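Local coordinates for glycerate 2-kinase (Pyrococcus horikoshii, PDB 1X3L), which catalyses the ATP-dependent phosphorylation of D-glycerate to 2-phosphoglycerate, with magnesium as its cofactor, at residues G57-A60 with C61-R65; A78-K81 with Y82-K86; P101-K104 with S105-G108; V237-H240 with I241-L245. All coordinates share one frame; numbering follows the deposited sequence.

Contact 1: G57-A60 with C61-R65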
loop_
_atom_site.group_PDB
_atom_site.type_symbol
_atom_site.label_atom_id
_atom_site.label_comp_id
_atom_site.label_asym_id
_atom_site.label_seq_id
_atom_site.Cartn_x
_atom_site.Cartn_y
_atom_site.Cartn_z
ATOM N N GLY A 57 4.239 9.215 6.711
ATOM C CA GLY A 57 4.033 7.795 6.534
ATOM C C GLY A 57 5.269 7.036 6.957
ATOM O O GLY A 57 6.288 7.633 7.296
ATOM N N LYS A 58 5.181 5.712 6.925
ATOM C CA LYS A 58 6.291 4.860 7.318
ATOM C C LYS A 58 7.523 4.988 6.422
ATOM O O LYS A 58 8.632 4.686 6.854
ATOM C CB LYS A 58 5.823 3.404 7.364
ATOM C CG LYS A 58 4.755 3.145 8.417
ATOM C CD LYS A 58 4.234 1.720 8.337
ATOM C CE LYS A 58 3.126 1.479 9.350
ATOM N NZ LYS A 58 2.523 0.125 9.191
ATOM N N ALA A 59 7.336 5.442 5.185
ATOM C CA ALA A 59 8.459 5.596 4.258
ATOM C C ALA A 59 8.796 7.066 3.999
ATOM O O ALA A 59 9.480 7.394 3.028
ATOM C CB ALA A 59 8.142 4.899 2.939
ATOM N N ALA A 60 8.317 7.944 4.873
ATOM C CA ALA A 60 8.556 9.375 4.737
ATOM C C ALA A 60 10.025 9.726 4.490
ATOM O O ALA A 60 10.348 10.467 3.557
ATOM C CB ALA A 60 8.045 10.102 5.979
ATOM N N CYS A 61 10.917 9.198 5.325
ATOM C CA CYS A 61 12.342 9.479 5.186
ATOM C C CYS A 61 12.943 8.911 3.910
ATOM O O CYS A 61 13.738 9.577 3.246
ATOM C CB CYS A 61 13.116 8.949 6.394
ATOM S SG CYS A 61 12.776 9.860 7.916
ATOM N N GLU A 62 12.576 7.684 3.560
ATOM C CA GLU A 62 13.111 7.095 2.340
ATOM C C GLU A 62 12.651 7.880 1.110
ATOM O O GLU A 62 13.446 8.157 0.214
ATOM C CB GLU A 62 12.708 5.621 2.233
ATOM C CG GLU A 62 13.602 4.700 3.051
ATOM C CD GLU A 62 15.040 4.680 2.535
ATOM O OE1 GLU A 62 15.302 4.037 1.490
ATOM O OE2 GLU A 62 15.909 5.319 3.169
ATOM N N MET A 63 11.378 8.256 1.069
ATOM C CA MET A 63 10.872 9.020 -0.068
ATOM C C MET A 63 11.536 10.395 -0.120
ATOM O O MET A 63 11.936 10.859 -1.186
ATOM C CB MET A 63 9.350 9.151 0.022
ATOM C CG MET A 63 8.624 7.830 -0.253
ATOM S SD MET A 63 6.853 7.870 0.058
ATOM C CE MET A 63 6.257 8.653 -1.468
ATOM N N ALA A 64 11.666 11.029 1.041
ATOM C CA ALA A 64 12.295 12.345 1.140
ATOM C C ALA A 64 13.747 12.300 0.673
ATOM O O ALA A 64 14.224 13.217 0.008
ATOM C CB ALA A 64 12.232 12.848 2.583
ATOM N N ARG A 65 14.448 11.230 1.033
ATOM C CA ARG A 65 15.846 11.067 0.653
ATOM C C ARG A 65 15.998 11.052 -0.870
ATOM O O ARG A 65 16.956 11.611 -1.412
ATOM C CB ARG A 65 16.396 9.773 1.265
ATOM C CG ARG A 65 17.890 9.563 1.086
ATOM C CD ARG A 65 18.399 8.453 2.006
ATOM N NE ARG A 65 17.811 7.146 1.704
ATOM C CZ ARG A 65 18.209 6.349 0.714
ATOM N NH1 ARG A 65 19.205 6.715 -0.084
ATOM N NH2 ARG A 65 17.604 5.183 0.518
HETATM O O HOH W 1 10.719 6.964 7.303
#
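Ala59 O takes the N-H of Met63 at 2.9 Å and so closes the first turn of the helix that Ala59 N-caps. One residue on, Ala60 O receives Ala64 N. The N-H of Cys61, in the first turn where no helical carbonyl precedes it, donates instead to a water 3.0 Å from Cys61 N; that water in turn donates to Lys58 O. Ala60 N donates to Gly57 O, closing a type I turn that leads into the helix; Gly57 O also takes a bond from Thr80 OG1, and the N-H of Ala59 goes to Ser130 OG. Farther along, Arg65 grips Glu62 side-on, NH2 to OE1 at 2.7 Å and NE to OE2 at 3.0 Å, both oxygens close to the guanidinium plane. Glu62 gets there by bending at chi2 (-65°). With Glu62 cut back to alanine, the guanidinium of Arg65 would probably lose its carboxylate mate and be freer to turn. Lys58, by similarity a substrate-binding residue, sits in this turn. The turn joins strand 51-56 to helix 60-70; Met63 packs between helix 23-30 and strand 188-194, and Tyr24 of that helix makes a cation-pi contact with Arg65.

Contact 2: A78-K81 with Y82-K86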
loop_
_atom_site.group_PDB
_atom_site.type_symbol
_atom_site.label_atom_id
_atom_site.label_comp_id
_atom_site.label_asym_id
_atom_site.label_seq_id
_atom_site.Cartn_x
_atom_site.Cartn_y
_atom_site.Cartn_z
ATOM N N ALA A 78 9.621 15.499 7.596
ATOM C CA ALA A 78 9.284 14.108 7.344
ATOM C C ALA A 78 8.776 13.526 8.655
ATOM O O ALA A 78 9.505 13.484 9.647
ATOM C CB ALA A 78 10.517 13.348 6.863
ATOM N N VAL A 79 7.518 13.095 8.660
ATOM C CA VAL A 79 6.904 12.527 9.858
ATOM C C VAL A 79 6.750 11.022 9.684
ATOM O O VAL A 79 6.047 10.563 8.780
ATOM C CB VAL A 79 5.521 13.157 10.115
ATOM C CG1 VAL A 79 5.021 12.773 11.501
ATOM C CG2 VAL A 79 5.608 14.671 9.971
ATOM N N THR A 80 7.412 10.255 10.549
ATOM C CA THR A 80 7.367 8.801 10.461
ATOM C C THR A 80 7.260 8.145 11.838
ATOM O O THR A 80 7.268 8.825 12.862
ATOM C CB THR A 80 8.621 8.266 9.724
ATOM O OG1 THR A 80 8.460 6.871 9.449
ATOM C CG2 THR A 80 9.875 8.472 10.573
ATOM N N LYS A 81 7.155 6.819 11.852
ATOM C CA LYS A 81 7.036 6.062 13.094
ATOM C C LYS A 81 8.306 6.079 13.940
ATOM O O LYS A 81 9.401 6.345 13.440
ATOM C CB LYS A 81 6.668 4.609 12.791
ATOM C CG LYS A 81 5.249 4.404 12.305
ATOM C CD LYS A 81 4.975 2.927 12.012
ATOM C CE LYS A 81 5.191 2.051 13.244
ATOM N NZ LYS A 81 4.272 2.393 14.365
ATOM N N TYR A 82 8.146 5.797 15.229
ATOM C CA TYR A 82 9.276 5.757 16.148
ATOM C C TYR A 82 10.214 4.638 15.713
ATOM O O TYR A 82 9.782 3.504 15.502
ATOM C CB TYR A 82 8.785 5.506 17.580
ATOM C CG TYR A 82 7.986 6.655 18.156
ATOM C CD1 TYR A 82 8.580 7.900 18.376
ATOM C CD2 TYR A 82 6.633 6.508 18.456
ATOM C CE1 TYR A 82 7.844 8.970 18.878
ATOM C CE2 TYR A 82 5.886 7.573 18.959
ATOM C CZ TYR A 82 6.496 8.800 19.167
ATOM O OH TYR A 82 5.760 9.860 19.651
ATOM N N GLY A 83 11.494 4.967 15.568
ATOM C CA GLY A 83 12.469 3.977 15.148
ATOM C C GLY A 83 12.805 4.073 13.669
ATOM O O GLY A 83 13.886 3.662 13.246
ATOM N N TYR A 84 11.882 4.618 12.878
ATOM C CA TYR A 84 12.086 4.756 11.438
ATOM C C TYR A 84 13.028 5.910 11.104
ATOM O O TYR A 84 13.374 6.123 9.947
ATOM C CB TYR A 84 10.731 4.848 10.729
ATOM C CG TYR A 84 9.913 3.577 10.810
ATOM C CD1 TYR A 84 9.656 2.963 12.037
ATOM C CD2 TYR A 84 9.396 2.985 9.659
ATOM C CE1 TYR A 84 8.905 1.790 12.115
ATOM C CE2 TYR A 84 8.645 1.813 9.725
ATOM C CZ TYR A 84 8.404 1.220 10.955
ATOM O OH TYR A 84 7.666 0.059 11.022
ATOM N N GLY A 85 13.436 6.637 12.141
ATOM C CA GLY A 85 14.334 7.775 12.005
ATOM C C GLY A 85 15.007 8.080 10.678
ATOM O O GLY A 85 14.375 8.603 9.767
ATOM N N LYS A 86 16.297 7.775 10.573
ATOM C CA LYS A 86 17.059 8.046 9.353
ATOM C C LYS A 86 17.129 9.542 9.037
ATOM O O LYS A 86 16.179 10.131 8.526
ATOM C CB LYS A 86 16.444 7.306 8.160
ATOM C CG LYS A 86 16.611 5.790 8.225
ATOM C CD LYS A 86 15.848 5.076 7.112
ATOM C CE LYS A 86 14.338 5.226 7.280
ATOM N NZ LYS A 86 13.576 4.465 6.248
#
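Lys81 lays its aliphatic chain along the ring of Tyr84, the two side chains running side by side in the same direction. CB of Lys81 begins it, over one face of the ring and offset toward the rim, 3.8 Å from the ring centroid in a CH-pi contact; its closest ring atom is Tyr84 CD1. The chain then runs out beside the ring. CD comes 4.0 Å from Tyr84 CZ, and CE, after a bend at chi3 (59°), lies 3.9 Å from both Tyr84 CE1 and OH. A second bend at chi4 carries NZ to a weak hydrogen bond with His98 ND1. On the backbone, Lys81 O accepts from Tyr84 N at 3.1 Å. That bond closes a type II turn from Lys81 to Tyr84, in which Gly83 has the positive phi of 100° that suits a glycine. Thr80 crosses Tyr84 at about a right angle: its OG1 lies 3.3 Å from Tyr84 CB, with CG2 packed on the same carbon. Lys58, a substrate-binding residue by similarity, touches both Lys81 and Tyr84, so the pair borders the probable glycerate site. The turn follows strand 75-81, which is flanked in the parallel sheet by strands 51-56 and 92-96; Glu95 of the latter accepts the N-H of Gly83.

Contact 3: P101-K104 with S105-G108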
loop_
_atom_site.group_PDB
_atom_site.type_symbol
_atom_site.label_atom_id
_atom_site.label_comp_id
_atom_site.label_asym_id
_atom_site.label_seq_id
_atom_site.Cartn_x
_atom_site.Cartn_y
_atom_site.Cartn_z
ATOM N N PRO A 101 -2.417 8.295 17.276
ATOM C CA PRO A 101 -1.730 9.586 17.222
ATOM C C PRO A 101 -1.362 10.137 18.596
ATOM O O PRO A 101 -2.068 9.903 19.580
ATOM C CB PRO A 101 -2.737 10.474 16.499
ATOM C CG PRO A 101 -4.050 9.932 16.987
ATOM C CD PRO A 101 -3.836 8.437 16.893
ATOM N N ASP A 102 -0.242 10.850 18.659
ATOM C CA ASP A 102 0.193 11.471 19.904
ATOM C C ASP A 102 0.592 12.913 19.613
ATOM O O ASP A 102 0.393 13.404 18.495
ATOM C CB ASP A 102 1.355 10.703 20.554
ATOM C CG ASP A 102 2.595 10.650 19.685
ATOM O OD1 ASP A 102 2.888 11.633 18.973
ATOM O OD2 ASP A 102 3.298 9.620 19.738
ATOM N N GLU A 103 1.156 13.593 20.606
ATOM C CA GLU A 103 1.543 14.988 20.428
ATOM C C GLU A 103 2.553 15.225 19.312
ATOM O O GLU A 103 2.591 16.308 18.732
ATOM C CB GLU A 103 2.065 15.569 21.743
ATOM C CG GLU A 103 0.990 15.702 22.812
ATOM C CD GLU A 103 -0.265 16.396 22.295
ATOM O OE1 GLU A 103 -0.149 17.498 21.711
ATOM O OE2 GLU A 103 -1.371 15.841 22.478
ATOM N N LYS A 104 3.370 14.223 19.005
ATOM C CA LYS A 104 4.350 14.375 17.936
ATOM C C LYS A 104 3.647 14.421 16.578
ATOM O O LYS A 104 4.123 15.071 15.650
ATOM C CB LYS A 104 5.364 13.232 17.979
ATOM C CG LYS A 104 6.265 13.263 19.213
ATOM C CD LYS A 104 7.133 14.512 19.228
ATOM C CE LYS A 104 7.890 14.664 20.547
ATOM N NZ LYS A 104 8.814 13.522 20.828
ATOM N N SER A 105 2.511 13.735 16.471
ATOM C CA SER A 105 1.736 13.720 15.233
ATOM C C SER A 105 1.281 15.141 14.956
ATOM O O SER A 105 1.334 15.619 13.824
ATOM C CB SER A 105 0.503 12.825 15.379
ATOM O OG SER A 105 0.869 11.504 15.722
ATOM N N ILE A 106 0.820 15.807 16.011
ATOM C CA ILE A 106 0.354 17.177 15.910
ATOM C C ILE A 106 1.525 18.079 15.571
ATOM O O ILE A 106 1.415 18.952 14.710
ATOM C CB ILE A 106 -0.297 17.638 17.232
ATOM C CG1 ILE A 106 -1.654 16.949 17.394
ATOM C CG2 ILE A 106 -0.429 19.156 17.258
ATOM C CD1 ILE A 106 -2.443 17.414 18.599
ATOM N N LEU A 107 2.647 17.855 16.247
ATOM C CA LEU A 107 3.848 18.644 16.006
ATOM C C LEU A 107 4.239 18.535 14.535
ATOM O O LEU A 107 4.645 19.520 13.913
ATOM C CB LEU A 107 4.996 18.142 16.888
ATOM C CG LEU A 107 6.352 18.824 16.682
ATOM C CD1 LEU A 107 6.222 20.327 16.928
ATOM C CD2 LEU A 107 7.380 18.214 17.625
ATOM N N GLY A 108 4.115 17.331 13.985
ATOM C CA GLY A 108 4.449 17.125 12.588
ATOM C C GLY A 108 3.529 17.914 11.675
ATOM O O GLY A 108 3.989 18.594 10.759
#
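Asp102 and Ser105 face each other across the first turn of helix 103-118, each side chain meeting the other's backbone N-H. Ser105 OG, anti to its own carbonyl carbon (chi1 -58°), accepts from Asp102 N at 3.2 Å. In return, Asp102 OD1 takes the N-H of Ser105 at 3.3 Å nearly along its C-O bond. The same oxygen accepts Lys104 N at 2.6 Å on its anti side, and the two donors come from opposite faces of the carboxylate plane. The exchange between Asp102 and Ser105 is a capping box, with Asp102 at the N-cap. The carboxylate's other oxygen, OD2, is bound by Tyr82 OH, while Ser105 OG also bonds to Ala135 O, so both capping groups have second partners that should restrict their rotation. Lys104 and Leu107 point the same way, with CD of the lysine 4.0 Å from CD2 of the leucine. Glu103 and Ile106 do likewise on another side of the helix, where Glu103 OE1 lies 3.9 Å from Ile106 CD1. CB of Pro101 packs against Ser105 OG just ahead of the cap. Leu146 of helix 146-158 touches Pro101, Glu103 and Ile106, whereas Lys104, Ser105 and Leu107 lie against strand 92-96.

Contact 4: V237-H240 with I241-L245; sequences VRLH and IERGL
Val237 and Ile241 lie side by side one turn apart, pointing the same way, with CG1 of the valine 3.9 Å from CD1 of the isoleucine. Ile241 CG1 sits beside its backbone N (chi1 -71°) and passes 3.4 Å from Val237 O, the carbonyl that also accepts Ile241 N. One residue on, Glu242 CG lies 3.2 Å from Arg238 O, and Arg243 CG 3.0 Å from Leu239 O. The N-H groups of Ile241, Glu242, Arg243 and Gly244 go to the carbonyls of Val237, Arg238, Leu239 and His240, the i to i+4 bonding of an alpha helix, here part of helix 235-246. Farther out, His240 ND1 hydrogen-bonds to Glu142 OE2, Glu242 OE2 makes a salt bridge to Lys221 of helix 217-226, and Arg243 NE pairs with Glu248. Arg238 turns back toward the start of the helix, where its NH1 reaches the carbonyl oxygens of Trp230 and Val233. Ile241 also packs on Leu224 of helix 217-226, which Leu245 meets at Phe217 and Glu218. Trimming Ile241 to an alanine is likely to leave a gap between Val237 and Leu224, with the valine's CG1 stripped of its neighbour on this face.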
loop_
_atom_site.group_PDB
_atom_site.type_symbol
_atom_site.label_atom_id
_atom_site.label_comp_id
_atom_site.label_asym_id
_atom_site.label_seq_id
_atom_site.Cartn_x
_atom_site.Cartn_y
_atom_site.Cartn_z
ATOM N N VAL A 237 -16.623 18.329 19.526
ATOM C CA VAL A 237 -16.871 17.690 18.239
ATOM C C VAL A 237 -18.223 18.137 17.693
ATOM O O VAL A 237 -18.330 18.511 16.524
ATOM C CB VAL A 237 -16.833 16.147 18.350
ATOM C CG1 VAL A 237 -17.301 15.511 17.045
ATOM C CG2 VAL A 237 -15.417 15.691 18.655
ATOM N N ARG A 238 -19.255 18.107 18.531
ATOM C CA ARG A 238 -20.570 18.544 18.083
ATOM C C ARG A 238 -20.510 20.010 17.673
ATOM O O ARG A 238 -21.090 20.405 16.659
ATOM C CB ARG A 238 -21.620 18.382 19.187
ATOM C CG ARG A 238 -22.239 16.997 19.283
ATOM C CD ARG A 238 -23.488 17.031 20.157
ATOM N NE ARG A 238 -23.190 17.509 21.506
ATOM C CZ ARG A 238 -22.470 16.832 22.394
ATOM N NH1 ARG A 238 -21.974 15.640 22.083
ATOM N NH2 ARG A 238 -22.233 17.354 23.591
ATOM N N LEU A 239 -19.797 20.815 18.454
ATOM C CA LEU A 239 -19.694 22.241 18.162
ATOM C C LEU A 239 -19.011 22.526 16.829
ATOM O O LEU A 239 -19.479 23.356 16.055
ATOM C CB LEU A 239 -18.953 22.973 19.285
ATOM C CG LEU A 239 -18.813 24.488 19.089
ATOM C CD1 LEU A 239 -20.196 25.128 19.022
ATOM C CD2 LEU A 239 -18.003 25.086 20.237
ATOM N N HIS A 240 -17.901 21.849 16.558
ATOM C CA HIS A 240 -17.208 22.086 15.302
ATOM C C HIS A 240 -18.075 21.688 14.119
ATOM O O HIS A 240 -18.084 22.363 13.092
ATOM C CB HIS A 240 -15.897 21.311 15.224
ATOM C CG HIS A 240 -15.216 21.452 13.901
ATOM N ND1 HIS A 240 -14.677 22.645 13.470
ATOM C CD2 HIS A 240 -15.055 20.576 12.882
ATOM C CE1 HIS A 240 -14.216 22.500 12.241
ATOM N NE2 HIS A 240 -14.433 21.253 11.861
ATOM N N ILE A 241 -18.798 20.585 14.268
ATOM C CA ILE A 241 -19.661 20.106 13.199
ATOM C C ILE A 241 -20.862 21.028 12.998
ATOM O O ILE A 241 -21.261 21.278 11.862
ATOM C CB ILE A 241 -20.117 18.649 13.471
ATOM C CG1 ILE A 241 -18.917 17.710 13.280
ATOM C CG2 ILE A 241 -21.265 18.266 12.538
ATOM C CD1 ILE A 241 -19.176 16.265 13.652
ATOM N N GLU A 242 -21.434 21.532 14.090
ATOM C CA GLU A 242 -22.564 22.453 13.988
ATOM C C GLU A 242 -22.087 23.721 13.281
ATOM O O GLU A 242 -22.810 24.304 12.467
ATOM C CB GLU A 242 -23.104 22.808 15.376
ATOM C CG GLU A 242 -23.930 21.704 16.032
ATOM C CD GLU A 242 -25.164 21.350 15.221
ATOM O OE1 GLU A 242 -25.862 22.279 14.765
ATOM O OE2 GLU A 242 -25.444 20.148 15.045
ATOM N N ARG A 243 -20.868 24.150 13.595
ATOM C CA ARG A 243 -20.305 25.336 12.961
ATOM C C ARG A 243 -20.169 25.071 11.463
ATOM O O ARG A 243 -20.412 25.955 10.644
ATOM C CB ARG A 243 -18.934 25.674 13.547
ATOM C CG ARG A 243 -18.950 26.136 14.999
ATOM C CD ARG A 243 -17.620 26.777 15.355
ATOM N NE ARG A 243 -17.411 27.997 14.576
ATOM C CZ ARG A 243 -16.226 28.564 14.363
ATOM N NH1 ARG A 243 -15.125 28.025 14.870
ATOM N NH2 ARG A 243 -16.145 29.667 13.631
ATOM N N GLY A 244 -19.776 23.847 11.114
ATOM C CA GLY A 244 -19.635 23.485 9.713
ATOM C C GLY A 244 -20.985 23.516 9.020
ATOM O O GLY A 244 -21.100 23.936 7.869
ATOM N N LEU A 245 -22.017 23.069 9.726
ATOM C CA LEU A 245 -23.360 23.073 9.169
ATOM C C LEU A 245 -23.835 24.505 8.938
ATOM O O LEU A 245 -24.595 24.773 8.010
ATOM C CB LEU A 245 -24.325 22.356 10.109
ATOM C CG LEU A 245 -24.137 20.846 10.242
ATOM C CD1 LEU A 245 -25.146 20.309 11.245
ATOM C CD2 LEU A 245 -24.326 20.178 8.876
#

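Following the chain from the N terminus, contact 1 closes the turn between strand 51-56 and helix 60-70, and contact 2 the turn that follows strand 75-81. The two touch: Gly57 N reaches Val79 O, a probable hydrogen bond from the loop just after strand 51-56 to strand 75-81. Contact 3 caps the start of helix 103-118, and Tyr82 of contact 2 links to it through Asp102, while Val79 packs on Gly108. Contact 4 lies on helix 235-246, apart from the others, its nearest atoms about 13 Å from contact 3. All four are local and follow in series, so none nests in or crosses another.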